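Long-range contacts in probable arabinosyltransferase B (Mycobacterium tuberculosis H37Rv, PDB 7BVF), which transfers arabinose units, building the arabinan of the arabinogalactan in the mycobacterial cell wall: residues Q121-T126 against V135-V140; G96-T101 against L114-S119; S142-R147 against V162-P167. All blocks are in the same frame, centred on the assembly; numbering follows the deposited sequence.

All three contacts lie in the concanavalin-like domain near the N-terminus, and they follow one another along the chain. Contact 2 is the buried one; contacts 1 and 3 are only partly buried. Contact 1 sits between the others. Asp124 and Thr126 of its strand probably bond through their backbones to Val117 and Phe115 of contact 2. On the far side, Val135 and Val140 meet Leu164 of contact 3. Contacts 2 and 3 do not touch. Contact 2 is mostly apolar, valines and leucine with the ring of Phe115. Contact 1 rests on regular strand bonds, with long polar side chains leading out from it. Contact 3 has one weak backbone bond and packs mainly through Leu164 and Val162.

Contact 1: Q121-T126 against V135-V140; sequences QRVDVT and VPREQV
Val123 and Val135 are joined by two backbone hydrogen bonds. Val123 N donates to Val135 O at 2.9 Å, with an N-H...O angle of 145°. Val135 N returns a straighter bond to Val123 O, also 2.9 Å long, at 173°. One step on, Arg122 and Pro136 form a non-hydrogen-bonded pair, and their side chains diverge. Arg137 N then reaches Gln121 O at 3.5 Å, a weak bond.

These bonds close the open end of a beta hairpin made of strands 122-126 and 131-136. The second strand runs straight into the short helix 137-140, with Pro136 at the N-cap position. Gln139 N bonds back to Pro136 O inside this turn.

The apolar contact is made by Val123 and Val140. CG2 of Val123 meets CG2 of Val140 at 3.6 Å. This joins the last residue of the short helix to the hairpin face that carries Val123 and Val135. In Val140 this methyl lies between the backbone N and the carbonyl carbon (chi1 -51° for CG1), facing the strand. Val118 touches Val123 as well.

The long polar chains only start at the contact. CB of Arg122 lies 3.6 Å from Val135 O, but its extended chain leads away, and NH2 bonds to the backbone of another protein chain. Arg137 also runs out extended; its NH2 bonds weakly to Pro92 O.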
ATOM      1  N   GLN A 121       9.612 -34.576 -40.168  1.00 57.97           N
ATOM      2  CA  GLN A 121      10.808 -34.076 -40.822  1.00 57.97           C
ATOM      3  C   GLN A 121      12.080 -34.277 -40.010  1.00 57.97           C
ATOM      4  O   GLN A 121      13.168 -34.246 -40.593  1.00 57.97           O
ATOM      5  CB  GLN A 121      10.647 -32.580 -41.146  1.00 57.97           C
ATOM      6  CG  GLN A 121      11.763 -31.975 -41.987  1.00 57.97           C
ATOM      7  CD  GLN A 121      11.791 -32.523 -43.400  1.00 57.97           C
ATOM      8  OE1 GLN A 121      10.750 -32.691 -44.033  1.00 57.97           O
ATOM      9  NE2 GLN A 121      12.989 -32.806 -43.901  1.00 57.97           N
ATOM     10  N   ARG A 122      11.980 -34.523 -38.705  1.00 48.41           N
ATOM     11  CA  ARG A 122      13.180 -34.565 -37.882  1.00 48.41           C
ATOM     12  C   ARG A 122      12.868 -35.187 -36.529  1.00 48.41           C
ATOM     13  O   ARG A 122      11.740 -35.100 -36.034  1.00 48.41           O
ATOM     14  CB  ARG A 122      13.756 -33.160 -37.685  1.00 48.41           C
ATOM     15  CG  ARG A 122      12.806 -32.224 -36.975  1.00 48.41           C
ATOM     16  CD  ARG A 122      13.332 -30.805 -36.942  1.00 48.41           C
ATOM     17  NE  ARG A 122      12.396 -29.909 -36.270  1.00 48.41           N
ATOM     18  CZ  ARG A 122      11.361 -29.326 -36.866  1.00 48.41           C
ATOM     19  NH1 ARG A 122      11.125 -29.538 -38.153  1.00 48.41           N
ATOM     20  NH2 ARG A 122      10.560 -28.529 -36.176  1.00 48.41           N
ATOM     21  N   VAL A 123      13.892 -35.804 -35.940  1.00 41.61           N
ATOM     22  CA  VAL A 123      13.861 -36.268 -34.560  1.00 41.61           C
ATOM     23  C   VAL A 123      14.479 -35.184 -33.693  1.00 41.61           C
ATOM     24  O   VAL A 123      15.453 -34.543 -34.094  1.00 41.61           O
ATOM     25  CB  VAL A 123      14.624 -37.595 -34.413  1.00 41.61           C
ATOM     26  CG1 VAL A 123      14.510 -38.122 -33.002  1.00 41.61           C
ATOM     27  CG2 VAL A 123      14.114 -38.611 -35.411  1.00 41.61           C
ATOM     28  N   ASP A 124      13.914 -34.951 -32.514  1.00 38.41           N
ATOM     29  CA  ASP A 124      14.505 -33.963 -31.627  1.00 38.41           C
ATOM     30  C   ASP A 124      14.114 -34.221 -30.180  1.00 38.41           C
ATOM     31  O   ASP A 124      12.945 -34.482 -29.865  1.00 38.41           O
ATOM     32  CB  ASP A 124      14.132 -32.536 -32.042  1.00 38.41           C
ATOM     33  CG  ASP A 124      12.666 -32.377 -32.310  1.00 38.41           C
ATOM     34  OD1 ASP A 124      11.976 -33.409 -32.366  1.00 38.41           O
ATOM     35  OD2 ASP A 124      12.203 -31.228 -32.463  1.00 38.41           O
ATOM     36  N   VAL A 125      15.126 -34.141 -29.320  1.00 31.98           N
ATOM     37  CA  VAL A 125      14.968 -34.197 -27.875  1.00 31.98           C
ATOM     38  C   VAL A 125      14.891 -32.769 -27.358  1.00 31.98           C
ATOM     39  O   VAL A 125      15.822 -31.978 -27.558  1.00 31.98           O
ATOM     40  CB  VAL A 125      16.133 -34.949 -27.216  1.00 31.98           C
ATOM     41  CG1 VAL A 125      15.883 -35.091 -25.736  1.00 31.98           C
ATOM     42  CG2 VAL A 125      16.331 -36.298 -27.869  1.00 31.98           C
ATOM     43  N   THR A 126      13.791 -32.454 -26.685  1.00 29.79           N
ATOM     44  CA  THR A 126      13.489 -31.131 -26.166  1.00 29.79           C
ATOM     45  C   THR A 126      13.464 -31.178 -24.642  1.00 29.79           C
ATOM     46  O   THR A 126      13.569 -32.238 -24.025  1.00 29.79           O
ATOM     47  CB  THR A 126      12.144 -30.639 -26.717  1.00 29.79           C
ATOM     48  OG1 THR A 126      11.993 -31.089 -28.067  1.00 29.79           O
ATOM     49  CG2 THR A 126      12.073 -29.123 -26.723  1.00 29.79           C
ATOM     50  N   VAL A 135      18.052 -33.765 -35.031  1.00 47.39           N
ATOM     51  CA  VAL A 135      18.716 -34.422 -36.154  1.00 47.39           C
ATOM     52  C   VAL A 135      17.681 -34.745 -37.226  1.00 47.39           C
ATOM     53  O   VAL A 135      16.600 -35.260 -36.905  1.00 47.39           O
ATOM     54  CB  VAL A 135      19.455 -35.690 -35.696  1.00 47.39           C
ATOM     55  CG1 VAL A 135      19.907 -36.504 -36.887  1.00 47.39           C
ATOM     56  CG2 VAL A 135      20.646 -35.330 -34.842  1.00 47.39           C
ATOM     57  N   PRO A 136      17.955 -34.456 -38.499  1.00 54.11           N
ATOM     58  CA  PRO A 136      17.027 -34.852 -39.565  1.00 54.11           C
ATOM     59  C   PRO A 136      16.746 -36.348 -39.540  1.00 54.11           C
ATOM     60  O   PRO A 136      17.609 -37.163 -39.212  1.00 54.11           O
ATOM     61  CB  PRO A 136      17.760 -34.443 -40.849  1.00 54.11           C
ATOM     62  CG  PRO A 136      19.173 -34.155 -40.434  1.00 54.11           C
ATOM     63  CD  PRO A 136      19.091 -33.683 -39.024  1.00 54.11           C
ATOM     64  N   ARG A 137      15.511 -36.701 -39.900  1.00 59.49           N
ATOM     65  CA  ARG A 137      15.049 -38.072 -39.714  1.00 59.49           C
ATOM     66  C   ARG A 137      15.687 -39.033 -40.706  1.00 59.49           C
ATOM     67  O   ARG A 137      15.925 -40.199 -40.367  1.00 59.49           O
ATOM     68  CB  ARG A 137      13.528 -38.132 -39.824  1.00 59.49           C
ATOM     69  CG  ARG A 137      12.958 -39.489 -39.476  1.00 59.49           C
ATOM     70  CD  ARG A 137      11.446 -39.486 -39.480  1.00 59.49           C
ATOM     71  NE  ARG A 137      10.917 -40.819 -39.213  1.00 59.49           N
ATOM     72  CZ  ARG A 137       9.624 -41.109 -39.162  1.00 59.49           C
ATOM     73  NH1 ARG A 137       8.724 -40.157 -39.357  1.00 59.49           N
ATOM     74  NH2 ARG A 137       9.231 -42.350 -38.912  1.00 59.49           N
ATOM     75  N   GLU A 138      15.965 -38.579 -41.928  1.00 62.72           N
ATOM     76  CA  GLU A 138      16.590 -39.451 -42.914  1.00 62.72           C
ATOM     77  C   GLU A 138      18.012 -39.838 -42.538  1.00 62.72           C
ATOM     78  O   GLU A 138      18.596 -40.699 -43.204  1.00 62.72           O
ATOM     79  CB  GLU A 138      16.586 -38.787 -44.292  1.00 62.72           C
ATOM     80  CG  GLU A 138      17.493 -37.574 -44.406  1.00 62.72           C
ATOM     81  CD  GLU A 138      16.796 -36.283 -44.024  1.00 62.72           C
ATOM     82  OE1 GLU A 138      15.700 -36.347 -43.430  1.00 62.72           O
ATOM     83  OE2 GLU A 138      17.350 -35.202 -44.311  1.00 62.72           O
ATOM     84  N   GLN A 139      18.580 -39.230 -41.498  1.00 60.60           N
ATOM     85  CA  GLN A 139      19.890 -39.627 -41.004  1.00 60.60           C
ATOM     86  C   GLN A 139      19.790 -40.675 -39.903  1.00 60.60           C
ATOM     87  O   GLN A 139      20.567 -41.635 -39.895  1.00 60.60           O
ATOM     88  CB  GLN A 139      20.657 -38.405 -40.496  1.00 60.60           C
ATOM     89  CG  GLN A 139      22.152 -38.626 -40.400  1.00 60.60           C
ATOM     90  CD  GLN A 139      22.902 -37.378 -39.991  1.00 60.60           C
ATOM     91  OE1 GLN A 139      22.300 -36.344 -39.707  1.00 60.60           O
ATOM     92  NE2 GLN A 139      24.225 -37.470 -39.952  1.00 60.60           N
ATOM     93  N   VAL A 140      18.847 -40.514 -38.972  1.00 60.96           N
ATOM     94  CA  VAL A 140      18.667 -41.530 -37.941  1.00 60.96           C
ATOM     95  C   VAL A 140      18.069 -42.793 -38.537  1.00 60.96           C
ATOM     96  O   VAL A 140      18.273 -43.892 -38.009  1.00 60.96           O
ATOM     97  CB  VAL A 140      17.809 -40.996 -36.779  1.00 60.96           C
ATOM     98  CG1 VAL A 140      18.351 -39.675 -36.284  1.00 60.96           C
ATOM     99  CG2 VAL A 140      16.361 -40.858 -37.199  1.00 60.96           C
TER

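Contact 2: G96-T101 against L114-S119; sequences GVVLGT and LFVVVS
The Phe115 ring meets CG1 of Val97 at its edge, near the ring plane; CD1 is the ring atom touched, at 3.9 Å. CA of Gly100 approaches the same CD1 obliquely. Beyond this contact the ring makes a cation-pi interaction with Lys104. CG of Phe115 stands anti to its carbonyl carbon (chi1 -66°), which brings CD1 to Val97 and Gly100.

The aliphatic side chains do most of the packing. CG1 of Val98 enters between Val116 and Val118, 3.6 Å from CG2 of Val118 and about as near to CB of Val116. CB of Leu99 rests against CG2 of Val116 at 3.7 Å, the two chains slanting past each other. Val97 and Val117 instead run alongside each other in the same direction, and their methyls CG2 and CG1 meet at 3.7 Å.

The backbone bonds between the two segments are weak. Val118 N gives to Gly96 O at 3.4 Å. Val116 N gives to Leu99 O at 3.2 Å, with a bent N-H...O angle of 131°. CA of Gly100 makes a CA-H...O contact with Leu114 O at 3.5 Å.

The two segments run antiparallel, at 169°. Val98 meets Val87 of helix 85-89. The irregular pair is flanked by backbone bonds to Asp124 and Thr126 on one segment and to Phe189 and Asp191 on the other, consistent with the beta-sandwich of a concanavalin-like domain.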
ATOM      1  N   GLY A  96       4.316 -38.598 -33.975  1.00 44.71           N
ATOM      2  CA  GLY A  96       4.274 -39.357 -32.746  1.00 44.71           C
ATOM      3  C   GLY A  96       5.227 -38.814 -31.696  1.00 44.71           C
ATOM      4  O   GLY A  96       6.160 -38.064 -31.977  1.00 44.71           O
ATOM      5  N   VAL A  97       4.972 -39.204 -30.451  1.00 37.38           N
ATOM      6  CA  VAL A  97       5.793 -38.827 -29.307  1.00 37.38           C
ATOM      7  C   VAL A  97       6.291 -40.127 -28.697  1.00 37.38           C
ATOM      8  O   VAL A  97       5.600 -40.744 -27.878  1.00 37.38           O
ATOM      9  CB  VAL A  97       5.018 -37.990 -28.286  1.00 37.38           C
ATOM     10  CG1 VAL A  97       5.862 -37.728 -27.057  1.00 37.38           C
ATOM     11  CG2 VAL A  97       4.573 -36.685 -28.906  1.00 37.38           C
ATOM     12  N   VAL A  98       7.492 -40.554 -29.092  1.00 35.99           N
ATOM     13  CA  VAL A  98       7.990 -41.859 -28.670  1.00 35.99           C
ATOM     14  C   VAL A  98       8.143 -41.921 -27.158  1.00 35.99           C
ATOM     15  O   VAL A  98       8.036 -42.996 -26.559  1.00 35.99           O
ATOM     16  CB  VAL A  98       9.317 -42.175 -29.387  1.00 35.99           C
ATOM     17  CG1 VAL A  98      10.332 -41.100 -29.109  1.00 35.99           C
ATOM     18  CG2 VAL A  98       9.851 -43.527 -28.963  1.00 35.99           C
ATOM     19  N   LEU A  99       8.359 -40.780 -26.514  1.00 30.54           N
ATOM     20  CA  LEU A  99       8.607 -40.774 -25.080  1.00 30.54           C
ATOM     21  C   LEU A  99       8.345 -39.377 -24.549  1.00 30.54           C
ATOM     22  O   LEU A  99       8.950 -38.411 -25.014  1.00 30.54           O
ATOM     23  CB  LEU A  99      10.044 -41.208 -24.783  1.00 30.54           C
ATOM     24  CG  LEU A  99      10.468 -41.523 -23.353  1.00 30.54           C
ATOM     25  CD1 LEU A  99      11.590 -42.533 -23.404  1.00 30.54           C
ATOM     26  CD2 LEU A  99      10.916 -40.275 -22.620  1.00 30.54           C
ATOM     27  N   GLY A 100       7.441 -39.277 -23.581  1.00 24.88           N
ATOM     28  CA  GLY A 100       7.152 -38.021 -22.927  1.00 24.88           C
ATOM     29  C   GLY A 100       7.192 -38.184 -21.421  1.00 24.88           C
ATOM     30  O   GLY A 100       7.368 -39.284 -20.899  1.00 24.88           O
ATOM     31  N   THR A 101       7.034 -37.066 -20.745  1.00 22.03           N
ATOM     32  CA  THR A 101       7.014 -37.033 -19.293  1.00 22.03           C
ATOM     33  C   THR A 101       5.703 -36.506 -18.734  1.00 22.03           C
ATOM     34  O   THR A 101       5.251 -36.983 -17.688  1.00 22.03           O
ATOM     35  CB  THR A 101       8.194 -36.189 -18.790  1.00 22.03           C
ATOM     36  OG1 THR A 101       9.396 -36.964 -18.852  1.00 22.03           O
ATOM     37  CG2 THR A 101       7.983 -35.735 -17.403  1.00 22.03           C
ATOM     38  N   LEU A 114       9.904 -33.201 -20.708  1.00 23.53           N
ATOM     39  CA  LEU A 114      10.901 -33.680 -21.653  1.00 23.53           C
ATOM     40  C   LEU A 114      10.212 -34.506 -22.725  1.00 23.53           C
ATOM     41  O   LEU A 114       9.386 -35.365 -22.411  1.00 23.53           O
ATOM     42  CB  LEU A 114      11.968 -34.511 -20.940  1.00 23.53           C
ATOM     43  CG  LEU A 114      13.119 -35.066 -21.767  1.00 23.53           C
ATOM     44  CD1 LEU A 114      14.403 -34.920 -20.993  1.00 23.53           C
ATOM     45  CD2 LEU A 114      12.874 -36.519 -22.104  1.00 23.53           C
ATOM     46  N   PHE A 115      10.556 -34.251 -23.986  1.00 26.90           N
ATOM     47  CA  PHE A 115       9.959 -34.948 -25.112  1.00 26.90           C
ATOM     48  C   PHE A 115      11.042 -35.395 -26.083  1.00 26.90           C
ATOM     49  O   PHE A 115      12.098 -34.770 -26.190  1.00 26.90           O
ATOM     50  CB  PHE A 115       8.940 -34.068 -25.831  1.00 26.90           C
ATOM     51  CG  PHE A 115       7.740 -33.737 -24.998  1.00 26.90           C
ATOM     52  CD1 PHE A 115       6.690 -34.627 -24.890  1.00 26.90           C
ATOM     53  CD2 PHE A 115       7.661 -32.541 -24.319  1.00 26.90           C
ATOM     54  CE1 PHE A 115       5.591 -34.327 -24.120  1.00 26.90           C
ATOM     55  CE2 PHE A 115       6.559 -32.242 -23.553  1.00 26.90           C
ATOM     56  CZ  PHE A 115       5.528 -33.133 -23.453  1.00 26.90           C
ATOM     57  N   VAL A 116      10.761 -36.484 -26.792  1.00 31.38           N
ATOM     58  CA  VAL A 116      11.694 -37.122 -27.716  1.00 31.38           C
ATOM     59  C   VAL A 116      11.067 -37.149 -29.105  1.00 31.38           C
ATOM     60  O   VAL A 116      11.155 -38.149 -29.823  1.00 31.38           O
ATOM     61  CB  VAL A 116      12.089 -38.530 -27.234  1.00 31.38           C
ATOM     62  CG1 VAL A 116      13.312 -39.035 -27.975  1.00 31.38           C
ATOM     63  CG2 VAL A 116      12.371 -38.511 -25.749  1.00 31.38           C
ATOM     64  N   VAL A 117      10.402 -36.055 -29.481  1.00 36.17           N
ATOM     65  CA  VAL A 117       9.445 -36.096 -30.586  1.00 36.17           C
ATOM     66  C   VAL A 117      10.130 -36.449 -31.904  1.00 36.17           C
ATOM     67  O   VAL A 117      11.311 -36.162 -32.122  1.00 36.17           O
ATOM     68  CB  VAL A 117       8.679 -34.765 -30.685  1.00 36.17           C
ATOM     69  CG1 VAL A 117       7.609 -34.711 -29.622  1.00 36.17           C
ATOM     70  CG2 VAL A 117       9.616 -33.607 -30.486  1.00 36.17           C
ATOM     71  N   VAL A 118       9.377 -37.113 -32.781  1.00 42.56           N
ATOM     72  CA  VAL A 118       9.905 -37.783 -33.967  1.00 42.56           C
ATOM     73  C   VAL A 118       9.221 -37.237 -35.215  1.00 42.56           C
ATOM     74  O   VAL A 118       8.836 -38.001 -36.106  1.00 42.56           O
ATOM     75  CB  VAL A 118       9.745 -39.312 -33.861  1.00 42.56           C
ATOM     76  CG1 VAL A 118      10.581 -40.023 -34.913  1.00 42.56           C
ATOM     77  CG2 VAL A 118      10.145 -39.787 -32.485  1.00 42.56           C
ATOM     78  N   SER A 119       9.013 -35.922 -35.263  1.00 51.13           N
ATOM     79  CA  SER A 119       8.103 -35.338 -36.239  1.00 51.13           C
ATOM     80  C   SER A 119       8.508 -35.701 -37.666  1.00 51.13           C
ATOM     81  O   SER A 119       9.642 -36.100 -37.942  1.00 51.13           O
ATOM     82  CB  SER A 119       8.053 -33.819 -36.087  1.00 51.13           C
ATOM     83  OG  SER A 119       9.286 -33.231 -36.455  1.00 51.13           O
TER

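Contact 3: S142-R147 against V162-P167; sequences SPQCQR and VGLKDP
Leu164 overlaps Gln144 and Cys145 with its branched end. CD2 lies 3.7 Å from CB of Gln144, and the glutamine chain lies almost perpendicular to the leucine. CG of Leu164 meets CB of Cys145 at 3.9 Å. The leucine CG is anti to the carbonyl carbon (chi1 -41°), which turns the branch back onto segment 142-147. Gln139 and Val140 of helix 137-140 touch Leu164 too, and so does Leu172.

Val162 packs on Arg147. Its CG2 lies over one face of the guanidinium and 3.9 Å from CG of the arginine. NE of Arg147 forms a salt bridge with Glu149, so the charged end is held beside the valine.

The backbones come close at Gly163. Its CA is 4.1 Å from CA of Cys145 and makes a CA-H...O contact with Gln144 O at 3.5 Å. Val162 N bonds weakly to Arg147 O at 3.3 Å, with an N-H...O angle of 133°.

With a single weak hydrogen bond across the segments, their association probably depends mainly on the packing of Leu164 and Val162.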
ATOM      1  N   SER A 142      18.917 -44.971 -40.665  1.00 67.03           N
ATOM      2  CA  SER A 142      20.086 -45.473 -41.372  1.00 67.03           C
ATOM      3  C   SER A 142      20.751 -46.529 -40.502  1.00 67.03           C
ATOM      4  O   SER A 142      20.566 -46.534 -39.279  1.00 67.03           O
ATOM      5  CB  SER A 142      21.071 -44.338 -41.696  1.00 67.03           C
ATOM      6  OG  SER A 142      20.441 -43.298 -42.422  1.00 67.03           O
ATOM      7  N   PRO A 143      21.532 -47.436 -41.098  1.00 70.09           N
ATOM      8  CA  PRO A 143      22.176 -48.493 -40.302  1.00 70.09           C
ATOM      9  C   PRO A 143      23.242 -47.987 -39.340  1.00 70.09           C
ATOM     10  O   PRO A 143      23.903 -48.789 -38.673  1.00 70.09           O
ATOM     11  CB  PRO A 143      22.792 -49.407 -41.371  1.00 70.09           C
ATOM     12  CG  PRO A 143      22.033 -49.109 -42.617  1.00 70.09           C
ATOM     13  CD  PRO A 143      21.704 -47.656 -42.542  1.00 70.09           C
ATOM     14  N   GLN A 144      23.426 -46.670 -39.258  1.00 69.13           N
ATOM     15  CA  GLN A 144      24.464 -46.101 -38.407  1.00 69.13           C
ATOM     16  C   GLN A 144      23.994 -45.896 -36.969  1.00 69.13           C
ATOM     17  O   GLN A 144      24.643 -46.369 -36.032  1.00 69.13           O
ATOM     18  CB  GLN A 144      24.952 -44.775 -38.998  1.00 69.13           C
ATOM     19  CG  GLN A 144      25.251 -44.836 -40.483  1.00 69.13           C
ATOM     20  CD  GLN A 144      26.063 -43.650 -40.962  1.00 69.13           C
ATOM     21  OE1 GLN A 144      25.965 -42.554 -40.414  1.00 69.13           O
ATOM     22  NE2 GLN A 144      26.873 -43.867 -41.993  1.00 69.13           N
ATOM     23  N   CYS A 145      22.877 -45.195 -36.780  1.00 63.24           N
ATOM     24  CA  CYS A 145      22.403 -44.885 -35.438  1.00 63.24           C
ATOM     25  C   CYS A 145      22.045 -46.158 -34.681  1.00 63.24           C
ATOM     26  O   CYS A 145      21.682 -47.177 -35.272  1.00 63.24           O
ATOM     27  CB  CYS A 145      21.191 -43.957 -35.505  1.00 63.24           C
ATOM     28  SG  CYS A 145      20.497 -43.522 -33.899  1.00 63.24           S
ATOM     29  N   GLN A 146      22.163 -46.099 -33.356  1.00 55.21           N
ATOM     30  CA  GLN A 146      21.871 -47.275 -32.541  1.00 55.21           C
ATOM     31  C   GLN A 146      20.900 -47.007 -31.400  1.00 55.21           C
ATOM     32  O   GLN A 146      20.066 -47.867 -31.110  1.00 55.21           O
ATOM     33  CB  GLN A 146      23.175 -47.860 -31.986  1.00 55.21           C
ATOM     34  CG  GLN A 146      24.156 -48.291 -33.060  1.00 55.21           C
ATOM     35  CD  GLN A 146      25.284 -49.137 -32.515  1.00 55.21           C
ATOM     36  OE1 GLN A 146      26.457 -48.796 -32.660  1.00 55.21           O
ATOM     37  NE2 GLN A 146      24.934 -50.251 -31.884  1.00 55.21           N
ATOM     38  N   ARG A 147      20.979 -45.849 -30.748  1.00 43.59           N
ATOM     39  CA  ARG A 147      20.090 -45.540 -29.633  1.00 43.59           C
ATOM     40  C   ARG A 147      20.187 -44.053 -29.325  1.00 43.59           C
ATOM     41  O   ARG A 147      20.999 -43.334 -29.908  1.00 43.59           O
ATOM     42  CB  ARG A 147      20.423 -46.376 -28.396  1.00 43.59           C
ATOM     43  CG  ARG A 147      21.899 -46.532 -28.127  1.00 43.59           C
ATOM     44  CD  ARG A 147      22.138 -47.578 -27.060  1.00 43.59           C
ATOM     45  NE  ARG A 147      23.505 -47.538 -26.555  1.00 43.59           N
ATOM     46  CZ  ARG A 147      24.514 -48.222 -27.081  1.00 43.59           C
ATOM     47  NH1 ARG A 147      25.727 -48.127 -26.557  1.00 43.59           N
ATOM     48  NH2 ARG A 147      24.309 -49.003 -28.132  1.00 43.59           N
ATOM     49  N   VAL A 162      23.964 -41.981 -30.052  1.00 47.25           N
ATOM     50  CA  VAL A 162      25.015 -42.929 -30.408  1.00 47.25           C
ATOM     51  C   VAL A 162      24.936 -43.247 -31.898  1.00 47.25           C
ATOM     52  O   VAL A 162      23.892 -43.103 -32.541  1.00 47.25           O
ATOM     53  CB  VAL A 162      24.909 -44.203 -29.553  1.00 47.25           C
ATOM     54  CG1 VAL A 162      26.149 -45.063 -29.694  1.00 47.25           C
ATOM     55  CG2 VAL A 162      24.699 -43.838 -28.103  1.00 47.25           C
ATOM     56  N   GLY A 163      26.065 -43.675 -32.458  1.00 56.11           N
ATOM     57  CA  GLY A 163      26.109 -43.963 -33.876  1.00 56.11           C
ATOM     58  C   GLY A 163      26.601 -42.796 -34.705  1.00 56.11           C
ATOM     59  O   GLY A 163      27.810 -42.611 -34.873  1.00 56.11           O
ATOM     60  N   LEU A 164      25.661 -42.015 -35.238  1.00 59.87           N
ATOM     61  CA  LEU A 164      25.929 -40.890 -36.128  1.00 59.87           C
ATOM     62  C   LEU A 164      27.022 -39.965 -35.605  1.00 59.87           C
ATOM     63  O   LEU A 164      27.252 -39.880 -34.395  1.00 59.87           O
ATOM     64  CB  LEU A 164      24.647 -40.085 -36.349  1.00 59.87           C
ATOM     65  CG  LEU A 164      23.341 -40.851 -36.541  1.00 59.87           C
ATOM     66  CD1 LEU A 164      22.175 -39.887 -36.513  1.00 59.87           C
ATOM     67  CD2 LEU A 164      23.366 -41.622 -37.844  1.00 59.87           C
ATOM     68  N   LYS A 165      27.697 -39.267 -36.514  1.00 67.26           N
ATOM     69  CA  LYS A 165      28.807 -38.391 -36.173  1.00 67.26           C
ATOM     70  C   LYS A 165      28.505 -36.962 -36.601  1.00 67.26           C
ATOM     71  O   LYS A 165      27.970 -36.729 -37.688  1.00 67.26           O
ATOM     72  CB  LYS A 165      30.106 -38.858 -36.841  1.00 67.26           C
ATOM     73  CG  LYS A 165      30.601 -40.222 -36.385  1.00 67.26           C
ATOM     74  CD  LYS A 165      31.565 -40.108 -35.219  1.00 67.26           C
ATOM     75  CE  LYS A 165      31.800 -41.463 -34.574  1.00 67.26           C
ATOM     76  NZ  LYS A 165      31.640 -42.574 -35.551  1.00 67.26           N
ATOM     77  N   ASP A 166      28.839 -36.017 -35.730  1.00 74.39           N
ATOM     78  CA  ASP A 166      28.875 -34.616 -36.119  1.00 74.39           C
ATOM     79  C   ASP A 166      29.810 -34.462 -37.317  1.00 74.39           C
ATOM     80  O   ASP A 166      30.860 -35.114 -37.361  1.00 74.39           O
ATOM     81  CB  ASP A 166      29.347 -33.768 -34.931  1.00 74.39           C
ATOM     82  CG  ASP A 166      29.157 -32.270 -35.131  1.00 74.39           C
ATOM     83  OD1 ASP A 166      28.731 -31.604 -34.166  1.00 74.39           O
ATOM     84  OD2 ASP A 166      29.506 -31.737 -36.201  1.00 74.39           O
ATOM     85  N   PRO A 167      29.443 -33.636 -38.319  1.00 79.39           N
ATOM     86  CA  PRO A 167      30.244 -33.513 -39.547  1.00 79.39           C
ATOM     87  C   PRO A 167      31.755 -33.613 -39.394  1.00 79.39           C
ATOM     88  O   PRO A 167      32.395 -34.315 -40.183  1.00 79.39           O
ATOM     89  CB  PRO A 167      29.840 -32.127 -40.065  1.00 79.39           C
ATOM     90  CG  PRO A 167      28.431 -31.896 -39.503  1.00 79.39           C
ATOM     91  CD  PRO A 167      28.132 -32.989 -38.494  1.00 79.39           C
TER